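Local coordinates for protein tyrosinase (Burkholderia thailandensis, PDB 5ZRD) that catalyses the copper-dependent hydroxylation of monophenols to catechols and, as in other tyrosinases, probably their further oxidation to quinones, at residues Leu427-Ile432 against Ala486-Ser491; Ala445-Thr450 against Tyr459-Lys464. All blocks are in the same frame, centred on the assembly; numbering follows the deposited sequence.

Contact 1: Leu427-Ile432 against Ala486-Ser491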
ATOM      1  N   LEU A 427       6.990 -42.432  10.484  1.00 30.74           N
ATOM      2  CA  LEU A 427       8.009 -41.569   9.877  1.00 31.36           C
ATOM      3  C   LEU A 427       7.479 -40.134   9.813  1.00 33.49           C
ATOM      4  O   LEU A 427       6.408 -39.901   9.257  1.00 30.64           O
ATOM      5  CB  LEU A 427       8.302 -42.066   8.455  1.00 31.18           C
ATOM      6  CG  LEU A 427       9.449 -41.351   7.745  1.00 35.31           C
ATOM      7  CD1 LEU A 427      10.792 -41.670   8.389  1.00 36.58           C
ATOM      8  CD2 LEU A 427       9.500 -41.719   6.269  1.00 39.32           C
ATOM      9  N   THR A 428       8.243 -39.179  10.323  1.00 33.32           N
ATOM     10  CA  THR A 428       7.921 -37.801  10.159  1.00 31.19           C
ATOM     11  C   THR A 428       8.911 -37.218   9.139  1.00 32.93           C
ATOM     12  O   THR A 428      10.118 -37.334   9.292  1.00 34.34           O
ATOM     13  CB  THR A 428       7.965 -37.049  11.502  1.00 34.34           C
ATOM     14  OG1 THR A 428       7.071 -37.599  12.481  1.00 31.11           O
ATOM     15  CG2 THR A 428       7.635 -35.579  11.333  1.00 34.58           C
ATOM     16  N   VAL A 429       8.377 -36.598   8.106  1.00 32.22           N
ATOM     17  CA  VAL A 429       9.166 -35.969   7.074  1.00 38.21           C
ATOM     18  C   VAL A 429       9.015 -34.456   7.225  1.00 37.47           C
ATOM     19  O   VAL A 429       7.901 -33.946   7.200  1.00 35.68           O
ATOM     20  CB  VAL A 429       8.775 -36.409   5.645  1.00 36.15           C
ATOM     21  CG1 VAL A 429       9.724 -35.810   4.608  1.00 38.91           C
ATOM     22  CG2 VAL A 429       8.740 -37.923   5.503  1.00 35.65           C
ATOM     23  N   THR A 430      10.151 -33.780   7.368  1.00 42.54           N
ATOM     24  CA  THR A 430      10.197 -32.320   7.404  1.00 51.00           C
ATOM     25  C   THR A 430      11.276 -31.827   6.438  1.00 59.84           C
ATOM     26  O   THR A 430      12.439 -32.016   6.657  1.00 62.38           O
ATOM     27  CB  THR A 430      10.398 -31.779   8.829  1.00 47.84           C
ATOM     28  OG1 THR A 430      11.597 -32.276   9.426  1.00 43.88           O
ATOM     29  CG2 THR A 430       9.229 -32.107   9.734  1.00 47.67           C
ATOM     30  N   GLY A 431      10.845 -31.260   5.332  1.00 88.77           N
ATOM     31  CA  GLY A 431      11.654 -30.322   4.577  1.00 98.97           C
ATOM     32  C   GLY A 431      11.018 -28.957   4.686  1.00103.03           C
ATOM     33  O   GLY A 431      10.555 -28.412   3.690  1.00101.23           O
ATOM     34  N   ILE A 432      10.966 -28.465   5.930  1.00116.96           N
ATOM     35  CA  ILE A 432      10.229 -27.232   6.324  1.00129.57           C
ATOM     36  C   ILE A 432      10.650 -26.058   5.417  1.00128.66           C
ATOM     37  O   ILE A 432       9.863 -25.130   5.199  1.00119.36           O
ATOM     38  CB  ILE A 432      10.418 -26.923   7.836  1.00136.42           C
ATOM     39  CG1 ILE A 432       9.733 -27.967   8.734  1.00124.00           C
ATOM     40  CG2 ILE A 432       9.946 -25.510   8.168  1.00139.58           C
ATOM     41  CD1 ILE A 432       9.940 -27.766  10.226  1.00112.24           C
ATOM     42  N   ALA A 486       4.943 -34.161   6.999  1.00 36.86           N
ATOM     43  CA  ALA A 486       4.126 -35.266   6.536  1.00 36.75           C
ATOM     44  C   ALA A 486       4.460 -36.488   7.386  1.00 38.75           C
ATOM     45  O   ALA A 486       5.626 -36.674   7.715  1.00 37.93           O
ATOM     46  CB  ALA A 486       4.380 -35.535   5.071  1.00 38.81           C
ATOM     47  N   HIS A 487       3.455 -37.283   7.754  1.00 33.96           N
ATOM     48  CA  HIS A 487       3.703 -38.497   8.495  1.00 34.58           C
ATOM     49  C   HIS A 487       3.325 -39.713   7.648  1.00 37.27           C
ATOM     50  O   HIS A 487       2.394 -39.646   6.847  1.00 37.32           O
ATOM     51  CB  HIS A 487       2.901 -38.554   9.790  1.00 32.93           C
ATOM     52  CG  HIS A 487       2.983 -37.320  10.607  1.00 32.85           C
ATOM     53  ND1 HIS A 487       3.960 -37.139  11.565  1.00 36.03           N
ATOM     54  CD2 HIS A 487       2.216 -36.213  10.621  1.00 29.15           C
ATOM     55  CE1 HIS A 487       3.766 -35.963  12.153  1.00 34.37           C
ATOM     56  NE2 HIS A 487       2.713 -35.380  11.575  1.00 31.59           N
ATOM     57  N   PHE A 488       4.036 -40.827   7.870  1.00 36.56           N
ATOM     58  CA  PHE A 488       3.766 -42.060   7.128  1.00 33.77           C
ATOM     59  C   PHE A 488       3.908 -43.224   8.089  1.00 32.08           C
ATOM     60  O   PHE A 488       4.787 -43.209   8.934  1.00 33.56           O
ATOM     61  CB  PHE A 488       4.691 -42.231   5.921  1.00 31.95           C
ATOM     62  CG  PHE A 488       4.652 -41.107   4.912  1.00 29.95           C
ATOM     63  CD1 PHE A 488       3.765 -41.123   3.849  1.00 29.48           C
ATOM     64  CD2 PHE A 488       5.519 -40.042   5.007  1.00 30.21           C
ATOM     65  CE1 PHE A 488       3.744 -40.103   2.914  1.00 29.69           C
ATOM     66  CE2 PHE A 488       5.483 -39.006   4.081  1.00 30.58           C
ATOM     67  CZ  PHE A 488       4.588 -39.029   3.043  1.00 29.34           C
ATOM     68  N   PRO A 489       3.003 -44.198   7.983  1.00 33.50           N
ATOM     69  CA  PRO A 489       3.256 -45.446   8.693  1.00 34.49           C
ATOM     70  C   PRO A 489       4.517 -46.124   8.133  1.00 31.72           C
ATOM     71  O   PRO A 489       4.851 -45.961   6.958  1.00 30.56           O
ATOM     72  CB  PRO A 489       1.990 -46.282   8.450  1.00 33.23           C
ATOM     73  CG  PRO A 489       1.541 -45.827   7.076  1.00 35.57           C
ATOM     74  CD  PRO A 489       1.857 -44.345   7.080  1.00 34.86           C
ATOM     75  N   LEU A 490       5.192 -46.862   8.993  1.00 37.42           N
ATOM     76  CA  LEU A 490       6.302 -47.774   8.617  1.00 38.49           C
ATOM     77  C   LEU A 490       5.826 -49.238   8.671  1.00 38.35           C
ATOM     78  O   LEU A 490       6.638 -50.158   8.655  1.00 37.21           O
ATOM     79  CB  LEU A 490       7.478 -47.520   9.570  1.00 39.42           C
ATOM     80  CG  LEU A 490       8.213 -46.194   9.349  1.00 40.51           C
ATOM     81  CD1 LEU A 490       8.954 -45.753  10.592  1.00 40.97           C
ATOM     82  CD2 LEU A 490       9.175 -46.303   8.178  1.00 42.92           C
ATOM     83  N   SER A 491       4.510 -49.460   8.633  1.00 36.64           N
ATOM     84  CA  SER A 491       3.900 -50.782   8.758  1.00 37.18           C
ATOM     85  C   SER A 491       4.161 -51.654   7.522  1.00 37.95           C
ATOM     86  O   SER A 491       3.829 -52.814   7.562  1.00 34.81           O
ATOM     87  CB  SER A 491       2.416 -50.655   8.995  1.00 36.46           C
ATOM     88  OG  SER A 491       1.838 -49.868   7.972  1.00 41.88           O
TER
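Strands 427-430 and 486-489 pair as antiparallel neighbours in a small β-sheet, their axes 4.7 Å apart and their N-to-C directions at 154°. L427 faces F488 and V429 faces A486 in hydrogen-bonded pairs. Within the first, L427 N meets F488 O at 2.8 Å in a nearly straight bond, whereas the return bond from F488 N to L427 O is more bent, with an N-H...O angle of 147°. The V429-A486 pair repeats this pattern. Between them lies the non-hydrogen-bonded pair T428-H487, whose side chains run side by side on the same face. T428 OG1, held beside its own backbone N (chi1 -58°), lies at the edge of the imidazole and shares a hydrogen bond with H487 ND1 (3.3 Å). H487 NE2 is bonded to the carbonyl of S260, so two partners fix the turn of this ring, and a citrate, probably from the crystallisation liquor, accepts a bond from the H487 backbone N. The 427-430 strand is the central one of the three-stranded sheet; 531-534 bonds along its other side through T428 and T430. L427, V429, A486 and F488 share the opposite face, which turns toward the strands 456-466 and 502-509. There V429 CG2 approaches the edge of the phenyl ring, 3.7 Å from F488 CE2, the two side chains crossing at a slant. Beyond the strand end, L490 bends back so that its CG comes to 4.2 Å from L427 CB, and both leucines touch L461, F503 and V534.

Contact 2: Ala445-Thr450 against Tyr459-Lys464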
ATOM      1  N   ALA A 445       6.426 -41.684  -0.082  1.00 38.38           N
ATOM      2  CA  ALA A 445       7.571 -41.981   0.785  1.00 35.18           C
ATOM      3  C   ALA A 445       8.016 -43.426   0.557  1.00 35.75           C
ATOM      4  O   ALA A 445       7.184 -44.309   0.385  1.00 38.89           O
ATOM      5  CB  ALA A 445       7.229 -41.715   2.230  1.00 35.48           C
ATOM      6  N   TYR A 446       9.333 -43.632   0.553  1.00 39.43           N
ATOM      7  CA  TYR A 446       9.950 -44.941   0.367  1.00 38.98           C
ATOM      8  C   TYR A 446      11.042 -45.184   1.417  1.00 36.40           C
ATOM      9  O   TYR A 446      11.739 -44.272   1.880  1.00 35.59           O
ATOM     10  CB  TYR A 446      10.568 -45.060  -1.030  1.00 38.95           C
ATOM     11  CG  TYR A 446       9.569 -44.925  -2.138  1.00 39.61           C
ATOM     12  CD1 TYR A 446       8.875 -46.017  -2.621  1.00 45.30           C
ATOM     13  CD2 TYR A 446       9.258 -43.685  -2.662  1.00 45.35           C
ATOM     14  CE1 TYR A 446       7.929 -45.893  -3.633  1.00 46.92           C
ATOM     15  CE2 TYR A 446       8.315 -43.540  -3.669  1.00 44.79           C
ATOM     16  CZ  TYR A 446       7.644 -44.645  -4.159  1.00 43.26           C
ATOM     17  OH  TYR A 446       6.707 -44.498  -5.143  1.00 47.72           O
ATOM     18  N   ALA A 447      11.210 -46.448   1.758  1.00 37.70           N
ATOM     19  CA  ALA A 447      12.363 -46.891   2.554  1.00 40.66           C
ATOM     20  C   ALA A 447      13.110 -47.994   1.775  1.00 42.93           C
ATOM     21  O   ALA A 447      12.503 -48.962   1.252  1.00 36.30           O
ATOM     22  CB  ALA A 447      11.904 -47.354   3.928  1.00 37.50           C
ATOM     23  N   SER A 448      14.414 -47.837   1.641  1.00 42.51           N
ATOM     24  CA  SER A 448      15.183 -48.914   1.032  1.00 49.67           C
ATOM     25  C   SER A 448      16.238 -49.438   2.021  1.00 51.28           C
ATOM     26  O   SER A 448      16.871 -48.655   2.771  1.00 42.08           O
ATOM     27  CB  SER A 448      15.790 -48.490  -0.270  1.00 45.55           C
ATOM     28  OG  SER A 448      16.732 -47.471  -0.044  1.00 48.30           O
ATOM     29  N   VAL A 449      16.353 -50.774   2.046  1.00 47.07           N
ATOM     30  CA  VAL A 449      17.327 -51.456   2.873  1.00 52.41           C
ATOM     31  C   VAL A 449      18.154 -52.409   1.997  1.00 54.91           C
ATOM     32  O   VAL A 449      17.638 -53.233   1.246  1.00 51.35           O
ATOM     33  CB  VAL A 449      16.705 -52.144   4.110  1.00 54.79           C
ATOM     34  CG1 VAL A 449      15.185 -52.131   4.129  1.00 54.92           C
ATOM     35  CG2 VAL A 449      17.248 -53.541   4.345  1.00 53.49           C
ATOM     36  N   THR A 450      19.460 -52.223   2.115  1.00 59.59           N
ATOM     37  CA  THR A 450      20.481 -52.991   1.455  1.00 62.07           C
ATOM     38  C   THR A 450      21.020 -54.023   2.452  1.00 64.46           C
ATOM     39  O   THR A 450      21.707 -53.649   3.388  1.00 57.38           O
ATOM     40  CB  THR A 450      21.575 -52.037   0.968  1.00 66.51           C
ATOM     41  OG1 THR A 450      20.927 -51.048   0.173  1.00 68.25           O
ATOM     42  CG2 THR A 450      22.658 -52.707   0.156  1.00 75.58           C
ATOM     43  N   TYR A 459      10.621 -50.363   0.279  1.00 40.48           N
ATOM     44  CA  TYR A 459       9.298 -50.393   0.882  1.00 40.61           C
ATOM     45  C   TYR A 459       8.554 -49.098   0.518  1.00 39.72           C
ATOM     46  O   TYR A 459       9.081 -47.991   0.685  1.00 37.45           O
ATOM     47  CB  TYR A 459       9.436 -50.657   2.384  1.00 45.88           C
ATOM     48  CG  TYR A 459      10.009 -52.014   2.709  1.00 45.73           C
ATOM     49  CD1 TYR A 459       9.183 -53.115   2.855  1.00 46.24           C
ATOM     50  CD2 TYR A 459      11.376 -52.202   2.829  1.00 46.89           C
ATOM     51  CE1 TYR A 459       9.699 -54.365   3.143  1.00 54.01           C
ATOM     52  CE2 TYR A 459      11.915 -53.451   3.085  1.00 51.29           C
ATOM     53  CZ  TYR A 459      11.072 -54.535   3.255  1.00 55.37           C
ATOM     54  OH  TYR A 459      11.586 -55.767   3.539  1.00 58.05           O
ATOM     55  N   TYR A 460       7.342 -49.246  -0.012  1.00 38.30           N
ATOM     56  CA  TYR A 460       6.489 -48.107  -0.308  1.00 39.53           C
ATOM     57  C   TYR A 460       5.695 -47.780   0.950  1.00 33.36           C
ATOM     58  O   TYR A 460       4.947 -48.615   1.394  1.00 36.09           O
ATOM     59  CB  TYR A 460       5.594 -48.374  -1.526  1.00 40.78           C
ATOM     60  CG  TYR A 460       4.663 -47.228  -1.827  1.00 40.22           C
ATOM     61  CD1 TYR A 460       5.119 -45.918  -1.841  1.00 37.90           C
ATOM     62  CD2 TYR A 460       3.304 -47.450  -2.011  1.00 38.20           C
ATOM     63  CE1 TYR A 460       4.251 -44.861  -2.056  1.00 40.10           C
ATOM     64  CE2 TYR A 460       2.430 -46.408  -2.260  1.00 38.49           C
ATOM     65  CZ  TYR A 460       2.899 -45.106  -2.265  1.00 40.87           C
ATOM     66  OH  TYR A 460       2.017 -44.093  -2.519  1.00 39.89           O
ATOM     67  N   LEU A 461       5.892 -46.594   1.532  1.00 33.63           N
ATOM     68  CA  LEU A 461       5.241 -46.251   2.838  1.00 31.72           C
ATOM     69  C   LEU A 461       3.900 -45.525   2.655  1.00 33.12           C
ATOM     70  O   LEU A 461       3.124 -45.443   3.597  1.00 31.40           O
ATOM     71  CB  LEU A 461       6.207 -45.366   3.607  1.00 34.22           C
ATOM     72  CG  LEU A 461       7.615 -45.943   3.786  1.00 36.72           C
ATOM     73  CD1 LEU A 461       8.472 -45.014   4.623  1.00 37.59           C
ATOM     74  CD2 LEU A 461       7.558 -47.324   4.423  1.00 37.52           C
ATOM     75  N   GLY A 462       3.653 -44.958   1.470  1.00 34.98           N
ATOM     76  CA  GLY A 462       2.378 -44.333   1.161  1.00 37.94           C
ATOM     77  C   GLY A 462       2.523 -42.983   0.470  1.00 37.16           C
ATOM     78  O   GLY A 462       3.632 -42.589   0.109  1.00 36.26           O
ATOM     79  N   HIS A 463       1.368 -42.320   0.249  1.00 32.45           N
ATOM     80  CA  HIS A 463       1.264 -41.011  -0.396  1.00 29.68           C
ATOM     81  C   HIS A 463       0.577 -39.985   0.538  1.00 29.36           C
ATOM     82  O   HIS A 463      -0.102 -40.315   1.496  1.00 27.78           O
ATOM     83  CB  HIS A 463       0.517 -41.128  -1.719  1.00 29.77           C
ATOM     84  CG  HIS A 463      -0.948 -41.389  -1.546  1.00 32.60           C
ATOM     85  ND1 HIS A 463      -1.483 -42.660  -1.563  1.00 33.18           N
ATOM     86  CD2 HIS A 463      -1.979 -40.553  -1.306  1.00 33.63           C
ATOM     87  CE1 HIS A 463      -2.790 -42.589  -1.373  1.00 37.00           C
ATOM     88  NE2 HIS A 463      -3.118 -41.310  -1.205  1.00 35.79           N
ATOM     89  N   LYS A 464       0.807 -38.721   0.228  1.00 30.24           N
ATOM     90  CA  LYS A 464       0.108 -37.599   0.789  1.00 32.44           C
ATOM     91  C   LYS A 464      -0.155 -36.615  -0.351  1.00 31.08           C
ATOM     92  O   LYS A 464       0.769 -36.178  -1.011  1.00 29.66           O
ATOM     93  CB  LYS A 464       0.926 -36.916   1.882  1.00 33.79           C
ATOM     94  CG  LYS A 464       0.294 -35.687   2.545  1.00 33.46           C
ATOM     95  CD  LYS A 464       1.287 -35.049   3.503  1.00 38.29           C
ATOM     96  CE  LYS A 464       0.824 -33.757   4.146  1.00 41.01           C
ATOM     97  NZ  LYS A 464      -0.016 -34.054   5.323  1.00 39.13           N
TER
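Y446 and Y460 lie next to each other on one face of a β-hairpin formed by strands 441-450 and 456-466, with A445, A447, Y459 and L461 making up the contacts on the other face. The tyrosine pair is tightly packed. Y446 CE1 comes to 3.3 Å from Y460 CD1, and the ring planes are inclined at 36°, so the two side chains cross obliquely. Different first torsions bring the rings together: Y446 CG sits beside its own backbone N (chi1 -61°), while Y460 CG is anti to its N (chi1 178°). Both hydroxyls are held elsewhere, Y446 OH by the carbonyl of G291 and by E506, and Y460 OH by Y289, so each ring is pinned at its far end as well as at its root. A β-bulge interrupts the regular pairing here. L461 and G462 together stand against A445, whose O accepts from L461 N at 2.9 Å while its N donates to G462 O at 2.9 Å. G462 takes backbone angles at which a CB would be jammed against the preceding carbonyl. On the buried face A445 CB rests 4.0 Å from L461 CB, and the leucine reaches on to A447, 4.2 Å from A447 CB to L461 CD1. Toward the hairpin turn the packing thins. T450 OG1 turns to T456 and K502, nearer the turn; the partly exposed Y459 also leans on P494 and D497 of a loop. A447 N still donates to Y459 O at 2.8 Å, but beyond this the side-chain contact narrows to V449 CG1 at the edge of the phenol ring, 3.7 Å from Y459 CE2.

In the fold
Contacts 1 and 2 lie with their centres about 10 Å apart in a β-rich part of the C-terminal region. Each belongs to its own sheet: 485-489, 426-430 and 531-534 form one, while the hairpin 441-450/456-466 joins 502-509 and 295-297 in the other. The sheets meet through their apolar faces, F488 CD2 lying 3.7 Å from A445 CB. Along the chain the hairpin of contact 2 is nested inside the loop closed by contact 1: the chain leaves the first sheet after 426-430, builds the hairpin in the second, and returns at 485-489. Both contacts lie away from the copper ions, yet strand 456-466 leads directly to L467, which lines the oxygen-atom pocket.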